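Local coordinates for probable acetyltransferases (Chromobacterium violaceum, PDB 3PZJ), which probably transfers an acetyl group from acetyl-CoA, perhaps to N-terminal serine or alanine of proteins, as a member of the GNAT family, at residues Met113-Ile122 with Ala148-Arg159; Gly50-Ala58 with Asp102-Tyr110. All blocks are in the same frame, centred on the assembly; numbering follows the deposited sequence. Where two conformers were deposited one is given.

Contact 1: Met113-Ile122 with Ala148-Arg159; sequences MVQAHGAIEI and AFELGYRRCEWR
I120 lays its CD1 methyl over one face of the Y153 ring, 4.1 Å from the centroid and 16° off the ring normal, which meets the criteria for a CH-pi contact. The methyl is offset toward the rim, and the two side chains cross at about a right angle. With CG1 of I120 anti to its backbone N (chi1 -161°), the long branch reaches the ring while CG2 turns to A148 CB, 4.1 Å away. Y153 is tethered at its far end as well, since its OH is hydrogen-bonded to G27 O.

The backbones pair in parallel register, with E157 N to I120 O at 2.8 Å and I122 N to E157 O at 2.9 Å. Where the pairing begins, G118 O takes two amides, R154 N at 2.7 Å in the carbonyl plane and R155 N at a longer 3.2 Å.

E121 and E157 bring like charges together on the face that also carries A119 and R155: E121 OE1 lies 4.0 Å from E157 OE2. A water donating to both oxygens offsets this closeness, as do the arginines: R155 grips E157 OE1 side-on with NE and NH2, its NH2 also forming a salt bridge with E179, R159 NE bonds E157 OE2 at 2.8 Å, and E121 pairs with R111.

The segments join the two strands of the beta-alpha-beta unit 119-127, 135-150 and 155-161; the axes of the short strand segments cross at 35°. Strand 106-114 flanks one side, strand 191-201 the other, and the second subunit packs on H117, A119, R154 and R155.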
# COMPACT_ATOMS: atom_id res chain seq x y z
N MSE A 113 -0.22 -5.47 -6.82
CA MSE A 113 -1.19 -6.56 -6.91
C MSE A 113 -1.16 -7.34 -5.58
O MSE A 113 -0.05 -7.75 -5.08
CB MSE A 113 -0.84 -7.48 -8.08
CG MSE A 113 -1.58 -8.80 -8.06
SE MSE A 113 -1.03 -9.83 -9.58
CE MSE A 113 -1.36 -8.57 -11.05
N VAL A 114 -2.32 -7.51 -4.99
CA VAL A 114 -2.50 -8.30 -3.78
C VAL A 114 -3.58 -9.31 -4.08
O VAL A 114 -4.76 -9.09 -3.82
CB VAL A 114 -2.83 -7.44 -2.49
CG1 VAL A 114 -2.74 -8.32 -1.22
CG2 VAL A 114 -1.93 -6.15 -2.42
N GLN A 115 -3.18 -10.42 -4.65
CA GLN A 115 -4.15 -11.44 -5.07
C GLN A 115 -5.03 -11.89 -3.95
O GLN A 115 -6.26 -12.00 -4.13
CB GLN A 115 -3.47 -12.71 -5.67
CG GLN A 115 -2.68 -12.38 -6.91
CD GLN A 115 -2.00 -13.54 -7.47
OE1 GLN A 115 -0.79 -13.68 -7.30
NE2 GLN A 115 -2.74 -14.44 -8.08
N ALA A 116 -4.45 -12.06 -2.77
CA ALA A 116 -5.20 -12.60 -1.59
C ALA A 116 -6.34 -11.68 -1.15
O ALA A 116 -7.30 -12.14 -0.57
CB ALA A 116 -4.22 -12.92 -0.39
N HIS A 117 -6.26 -10.38 -1.45
CA HIS A 117 -7.31 -9.41 -1.06
C HIS A 117 -8.11 -8.87 -2.19
O HIS A 117 -9.02 -8.07 -1.97
CB HIS A 117 -6.64 -8.30 -0.29
CG HIS A 117 -6.25 -8.76 1.05
ND1 HIS A 117 -7.20 -9.28 1.90
CD2 HIS A 117 -5.05 -8.98 1.64
CE1 HIS A 117 -6.60 -9.74 2.99
NE2 HIS A 117 -5.31 -9.55 2.87
N GLY A 118 -7.76 -9.29 -3.40
CA GLY A 118 -8.41 -8.84 -4.61
C GLY A 118 -8.24 -7.34 -4.81
O GLY A 118 -9.18 -6.63 -5.28
N ALA A 119 -7.07 -6.84 -4.46
CA ALA A 119 -6.80 -5.43 -4.60
C ALA A 119 -5.65 -5.27 -5.59
O ALA A 119 -4.62 -5.98 -5.50
CB ALA A 119 -6.43 -4.76 -3.22
N ILE A 120 -5.77 -4.23 -6.44
CA ILE A 120 -4.75 -3.94 -7.47
C ILE A 120 -4.76 -2.43 -7.74
O ILE A 120 -5.74 -1.76 -7.38
CB ILE A 120 -5.03 -4.77 -8.75
CG1 ILE A 120 -3.80 -4.85 -9.64
CG2 ILE A 120 -6.35 -4.35 -9.45
CD1 ILE A 120 -3.82 -6.17 -10.61
N GLU A 121 -3.69 -1.94 -8.40
CA GLU A 121 -3.56 -0.54 -8.75
C GLU A 121 -3.22 -0.46 -10.24
O GLU A 121 -2.34 -1.23 -10.66
CB GLU A 121 -2.49 0.05 -7.92
CG GLU A 121 -2.22 1.54 -8.18
CD GLU A 121 -1.05 2.08 -7.35
OE1 GLU A 121 -0.70 1.55 -6.29
OE2 GLU A 121 -0.44 3.02 -7.86
N ILE A 122 -3.95 0.34 -11.05
CA ILE A 122 -3.53 0.65 -12.41
C ILE A 122 -2.57 1.83 -12.29
O ILE A 122 -2.91 2.83 -11.70
CB ILE A 122 -4.73 0.96 -13.32
CG1 ILE A 122 -5.42 -0.35 -13.68
CG2 ILE A 122 -4.34 1.64 -14.61
CD1 ILE A 122 -6.83 -0.23 -14.18
N ALA A 148 -8.95 -6.85 -14.86
CA ALA A 148 -8.79 -7.02 -13.43
C ALA A 148 -10.09 -7.57 -12.81
O ALA A 148 -10.05 -8.53 -11.95
CB ALA A 148 -8.37 -5.67 -12.76
N PHE A 149 -11.21 -7.00 -13.18
CA PHE A 149 -12.47 -7.48 -12.60
C PHE A 149 -12.78 -8.92 -13.07
O PHE A 149 -13.27 -9.75 -12.28
CB PHE A 149 -13.61 -6.46 -12.86
CG PHE A 149 -13.36 -5.14 -12.15
CD1 PHE A 149 -13.28 -5.11 -10.76
CD2 PHE A 149 -13.19 -3.94 -12.83
CE1 PHE A 149 -13.05 -3.96 -10.06
CE2 PHE A 149 -12.94 -2.75 -12.12
CZ PHE A 149 -12.85 -2.74 -10.77
N GLU A 150 -12.46 -9.24 -14.33
CA GLU A 150 -12.64 -10.63 -14.82
C GLU A 150 -11.71 -11.59 -14.08
O GLU A 150 -11.96 -12.79 -13.99
CB GLU A 150 -12.43 -10.73 -16.36
CG GLU A 150 -13.64 -10.12 -17.08
CD GLU A 150 -13.61 -10.18 -18.62
OE1 GLU A 150 -12.56 -10.54 -19.23
OE2 GLU A 150 -14.66 -9.79 -19.17
N LEU A 151 -10.63 -11.07 -13.52
CA LEU A 151 -9.66 -11.91 -12.80
C LEU A 151 -10.02 -12.04 -11.35
O LEU A 151 -9.30 -12.71 -10.58
CB LEU A 151 -8.22 -11.35 -12.90
CG LEU A 151 -7.37 -11.80 -14.13
CD1 LEU A 151 -8.22 -12.00 -15.39
CD2 LEU A 151 -6.18 -10.85 -14.35
N GLY A 152 -11.14 -11.42 -10.97
CA GLY A 152 -11.64 -11.51 -9.63
C GLY A 152 -11.20 -10.47 -8.64
O GLY A 152 -11.44 -10.61 -7.41
N TYR A 153 -10.61 -9.39 -9.15
CA TYR A 153 -10.26 -8.20 -8.28
C TYR A 153 -11.53 -7.51 -7.83
O TYR A 153 -12.55 -7.41 -8.60
CB TYR A 153 -9.19 -7.25 -8.93
CG TYR A 153 -7.84 -7.90 -8.94
CD1 TYR A 153 -6.97 -7.78 -7.84
CD2 TYR A 153 -7.48 -8.75 -9.97
CE1 TYR A 153 -5.73 -8.42 -7.83
CE2 TYR A 153 -6.28 -9.46 -9.97
CZ TYR A 153 -5.44 -9.34 -8.86
OH TYR A 153 -4.29 -9.98 -8.91
N ARG A 154 -11.52 -7.07 -6.59
CA ARG A 154 -12.64 -6.33 -5.95
C ARG A 154 -12.45 -4.81 -5.94
O ARG A 154 -13.41 -4.08 -5.85
CB ARG A 154 -12.77 -6.78 -4.48
CG ARG A 154 -13.17 -8.19 -4.32
CD ARG A 154 -13.35 -8.58 -2.88
NE ARG A 154 -14.53 -8.00 -2.37
CZ ARG A 154 -14.64 -7.24 -1.30
NH1 ARG A 154 -13.60 -6.85 -0.61
NH2 ARG A 154 -15.85 -6.78 -0.96
N ARG A 155 -11.22 -4.36 -6.06
CA ARG A 155 -10.88 -2.96 -5.91
C ARG A 155 -9.70 -2.66 -6.89
O ARG A 155 -8.69 -3.38 -6.84
CB ARG A 155 -10.38 -2.75 -4.47
CG ARG A 155 -9.83 -1.34 -4.18
CD ARG A 155 -9.07 -1.28 -2.85
NE ARG A 155 -8.41 -0.01 -2.66
CZ ARG A 155 -9.03 1.20 -2.51
NH1 ARG A 155 -10.33 1.33 -2.40
NH2 ARG A 155 -8.31 2.29 -2.48
N CYS A 156 -9.83 -1.64 -7.72
CA CYS A 156 -8.86 -1.19 -8.66
C CYS A 156 -8.41 0.26 -8.29
O CYS A 156 -9.36 0.99 -8.30
CB CYS A 156 -9.28 -1.28 -10.12
SG CYS A 156 -9.31 -2.96 -10.80
N GLU A 157 -7.21 0.59 -7.88
CA GLU A 157 -6.87 1.93 -7.49
C GLU A 157 -6.30 2.68 -8.68
O GLU A 157 -5.79 2.09 -9.59
CB GLU A 157 -5.82 1.95 -6.40
CG GLU A 157 -6.32 1.65 -5.12
CD GLU A 157 -5.28 1.76 -4.03
OE1 GLU A 157 -5.68 1.59 -2.92
OE2 GLU A 157 -4.13 2.00 -4.30
N TRP A 158 -6.37 3.99 -8.59
CA TRP A 158 -5.63 4.91 -9.40
C TRP A 158 -5.06 5.92 -8.42
O TRP A 158 -5.77 6.45 -7.63
CB TRP A 158 -6.52 5.58 -10.43
CG TRP A 158 -5.87 6.57 -11.37
CD1 TRP A 158 -5.34 7.77 -11.05
CD2 TRP A 158 -5.73 6.44 -12.78
NE1 TRP A 158 -4.88 8.39 -12.16
CE2 TRP A 158 -5.10 7.60 -13.24
CE3 TRP A 158 -6.09 5.47 -13.69
CZ2 TRP A 158 -4.83 7.79 -14.57
CZ3 TRP A 158 -5.79 5.67 -15.00
CH2 TRP A 158 -5.18 6.82 -15.43
N ARG A 159 -3.77 6.13 -8.50
CA ARG A 159 -3.07 7.08 -7.60
C ARG A 159 -2.26 8.12 -8.41
O ARG A 159 -1.72 7.84 -9.48
CB ARG A 159 -2.07 6.39 -6.70
CG ARG A 159 -2.67 5.51 -5.69
CD ARG A 159 -1.65 4.90 -4.71
NE ARG A 159 -2.38 4.07 -3.76
CZ ARG A 159 -2.07 3.93 -2.49
NH1 ARG A 159 -2.78 3.11 -1.73
NH2 ARG A 159 -1.01 4.54 -2.02
O HOH W 1 -10.88 -6.71 -1.16
O HOH W 2 -2.22 0.25 -4.23
O HOH W 3 -1.96 4.72 -10.17

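Contact 2: Gly50-Ala58 with Asp102-Tyr110; sequences GAALFRLFA and DQALGFLGY
F54 O accepts two amides, F57 N at 3.2 Å and A58 N at 3.0 Å, and F57, the donor of the first, meets F107 of the strand. No hydrogen bond joins the two segments; the evidence for the contact is apolar. F57 CE2 comes to F107 CE2 at 4.1 Å, arriving at the edge of the F107 ring and near its plane, and the two side chains cross obliquely. F107 holds its CG between its backbone N and carbonyl carbon (chi1 67°), and from there its ring, although its CB does not point at the helix, extends toward it.

L53 reaches the same ring with both methyls. Its CD2 is 3.9 Å from F107 CD2 and also lies 3.8 Å from G106 O, while CD1 approaches the ring from slightly farther off. The same CD2 touches A104 CB.

In GNAT terms this is the first helix of the domain, 46-58, packed across strand 106-114: the segment axes approach to 9.2 Å at an angle of 110°, and the residues of 102-110 that touch the helix are A104 to F107, while L108 to Y110 take no part. L56 makes the tightest approach, with CD2 3.3 Å from L105 C, and the methyl lies against the peptide group linking L105 to G106. The chi1 that brings it there, -148°, is well off a staggered value.

F57 also meets W64 edge-to-face, and F107 leans on W81 of helix 75-87. L105 and L108, by contrast, lean toward helix 135-150: L105 touches L136 and L108 touches L144.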
# COMPACT_ATOMS: atom_id res chain seq x y z
N GLY A 50 11.89 -1.90 -25.11
CA GLY A 50 12.63 -0.83 -24.44
C GLY A 50 13.07 0.36 -25.29
O GLY A 50 12.79 1.50 -24.93
N ALA A 51 13.82 0.13 -26.37
CA ALA A 51 14.33 1.26 -27.20
C ALA A 51 13.21 2.05 -27.88
O ALA A 51 13.25 3.27 -27.90
CB ALA A 51 15.36 0.75 -28.26
N ALA A 52 12.17 1.36 -28.32
CA ALA A 52 11.03 2.04 -28.92
C ALA A 52 10.35 2.91 -27.90
O ALA A 52 9.97 4.06 -28.22
CB ALA A 52 10.06 1.08 -29.53
N LEU A 53 10.17 2.39 -26.69
CA LEU A 53 9.46 3.19 -25.68
C LEU A 53 10.32 4.35 -25.28
O LEU A 53 9.81 5.41 -25.05
CB LEU A 53 9.12 2.33 -24.44
CG LEU A 53 7.97 1.35 -24.71
CD1 LEU A 53 7.96 0.35 -23.53
CD2 LEU A 53 6.59 2.02 -24.90
N PHE A 54 11.64 4.14 -25.16
CA PHE A 54 12.51 5.24 -24.82
C PHE A 54 12.33 6.41 -25.78
O PHE A 54 12.18 7.54 -25.35
CB PHE A 54 13.96 4.75 -24.86
CG PHE A 54 14.96 5.82 -24.63
CD1 PHE A 54 15.02 6.47 -23.43
CD2 PHE A 54 15.77 6.26 -25.64
CE1 PHE A 54 15.88 7.43 -23.20
CE2 PHE A 54 16.66 7.28 -25.41
CZ PHE A 54 16.72 7.85 -24.17
N ARG A 55 12.36 6.11 -27.08
CA ARG A 55 12.28 7.15 -28.15
C ARG A 55 11.01 7.92 -28.05
O ARG A 55 10.99 9.09 -28.33
CB ARG A 55 12.30 6.53 -29.52
CG ARG A 55 13.65 6.03 -29.85
CD ARG A 55 13.68 5.46 -31.30
NE ARG A 55 14.64 4.37 -31.33
CZ ARG A 55 14.37 3.08 -31.48
NH1 ARG A 55 13.13 2.63 -31.71
NH2 ARG A 55 15.38 2.22 -31.45
N LEU A 56 9.93 7.24 -27.64
CA LEU A 56 8.65 7.87 -27.58
C LEU A 56 8.65 9.10 -26.65
O LEU A 56 7.92 10.08 -26.94
CB LEU A 56 7.63 6.86 -27.11
CG LEU A 56 6.21 6.90 -27.56
CD1 LEU A 56 6.14 6.85 -29.11
CD2 LEU A 56 5.53 5.64 -26.86
N PHE A 57 9.44 9.09 -25.58
CA PHE A 57 9.42 10.18 -24.61
C PHE A 57 10.71 11.01 -24.63
O PHE A 57 10.74 12.08 -24.06
CB PHE A 57 9.17 9.64 -23.21
CG PHE A 57 7.95 8.82 -23.14
CD1 PHE A 57 6.71 9.41 -23.15
CD2 PHE A 57 8.05 7.44 -23.15
CE1 PHE A 57 5.58 8.61 -23.10
CE2 PHE A 57 6.94 6.65 -23.14
CZ PHE A 57 5.73 7.19 -23.11
N ALA A 58 11.76 10.46 -25.28
CA ALA A 58 13.11 11.06 -25.31
C ALA A 58 13.03 12.53 -25.59
O ALA A 58 13.84 13.33 -25.08
CB ALA A 58 13.98 10.41 -26.42
N ASP A 102 2.59 -3.80 -34.11
CA ASP A 102 3.73 -3.92 -33.21
C ASP A 102 4.32 -2.55 -32.83
O ASP A 102 5.40 -2.48 -32.21
CB ASP A 102 4.82 -4.80 -33.86
CG ASP A 102 5.28 -4.28 -35.22
OD1 ASP A 102 6.04 -4.99 -35.91
OD2 ASP A 102 4.86 -3.18 -35.62
N GLN A 103 3.65 -1.45 -33.23
CA GLN A 103 4.16 -0.11 -32.99
C GLN A 103 3.75 0.37 -31.60
O GLN A 103 2.57 0.60 -31.34
CB GLN A 103 3.69 0.90 -34.06
CG GLN A 103 4.14 2.31 -33.73
CD GLN A 103 4.25 3.29 -34.90
OE1 GLN A 103 4.62 2.92 -36.03
NE2 GLN A 103 3.99 4.57 -34.59
N ALA A 104 4.72 0.50 -30.71
CA ALA A 104 4.48 0.89 -29.31
C ALA A 104 4.02 2.29 -29.27
O ALA A 104 4.66 3.12 -29.86
CB ALA A 104 5.77 0.76 -28.49
N LEU A 105 2.85 2.57 -28.68
CA LEU A 105 2.36 3.95 -28.51
C LEU A 105 2.40 4.48 -27.06
O LEU A 105 2.16 5.65 -26.80
CB LEU A 105 0.92 4.02 -28.94
CG LEU A 105 0.65 3.58 -30.36
CD1 LEU A 105 -0.90 3.53 -30.49
CD2 LEU A 105 1.33 4.59 -31.29
N GLY A 106 2.73 3.60 -26.13
CA GLY A 106 3.05 3.97 -24.72
C GLY A 106 2.94 2.70 -23.91
O GLY A 106 2.83 1.61 -24.49
N PHE A 107 2.93 2.85 -22.60
CA PHE A 107 2.78 1.73 -21.72
C PHE A 107 2.00 2.05 -20.47
O PHE A 107 1.76 3.17 -20.19
CB PHE A 107 4.11 1.07 -21.38
CG PHE A 107 5.04 1.90 -20.56
CD1 PHE A 107 5.18 1.67 -19.24
CD2 PHE A 107 5.80 2.88 -21.13
CE1 PHE A 107 6.03 2.39 -18.52
CE2 PHE A 107 6.64 3.61 -20.40
CZ PHE A 107 6.76 3.38 -19.10
N LEU A 108 1.58 0.99 -19.79
CA LEU A 108 0.85 1.04 -18.53
C LEU A 108 0.71 -0.36 -17.95
O LEU A 108 1.06 -1.29 -18.56
CB LEU A 108 -0.51 1.69 -18.70
CG LEU A 108 -1.64 0.84 -19.16
CD1 LEU A 108 -2.97 1.51 -18.89
CD2 LEU A 108 -1.50 0.46 -20.55
N GLY A 109 0.24 -0.48 -16.73
CA GLY A 109 0.06 -1.77 -16.15
C GLY A 109 -0.54 -1.80 -14.77
O GLY A 109 -1.19 -0.87 -14.40
N TYR A 110 -0.29 -2.87 -14.03
CA TYR A 110 -0.74 -3.04 -12.69
C TYR A 110 0.46 -2.92 -11.75
O TYR A 110 1.61 -3.34 -12.08
CB TYR A 110 -1.35 -4.42 -12.55
CG TYR A 110 -2.54 -4.74 -13.46
CD1 TYR A 110 -3.71 -4.02 -13.39
CD2 TYR A 110 -2.50 -5.83 -14.35
CE1 TYR A 110 -4.82 -4.38 -14.16
CE2 TYR A 110 -3.61 -6.16 -15.14
CZ TYR A 110 -4.74 -5.42 -15.03
OH TYR A 110 -5.82 -5.78 -15.76

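In the fold
Contacts 1 and 2 lie 24 Å apart between centres, on opposite sides of the chain's centre, yet both draw on strand 106-114 and therefore share one sheet. They meet at Y110: its CG is 3.4 Å from I120 CD1, which places I120 between the Y110 and Y153 side chains, and its OH is 3.4 Å from A148 N, a packing distance. Along the chain, contact 2 closes before contact 1 opens. The sodium ion, held by V86, Q88 and T91, is about 8 Å from the side chain of M113 and about 12 Å from that of F107. A bound 1,2-ethanediol, probably from the crystallisation liquor, lies about 4 Å from the E121 side chain.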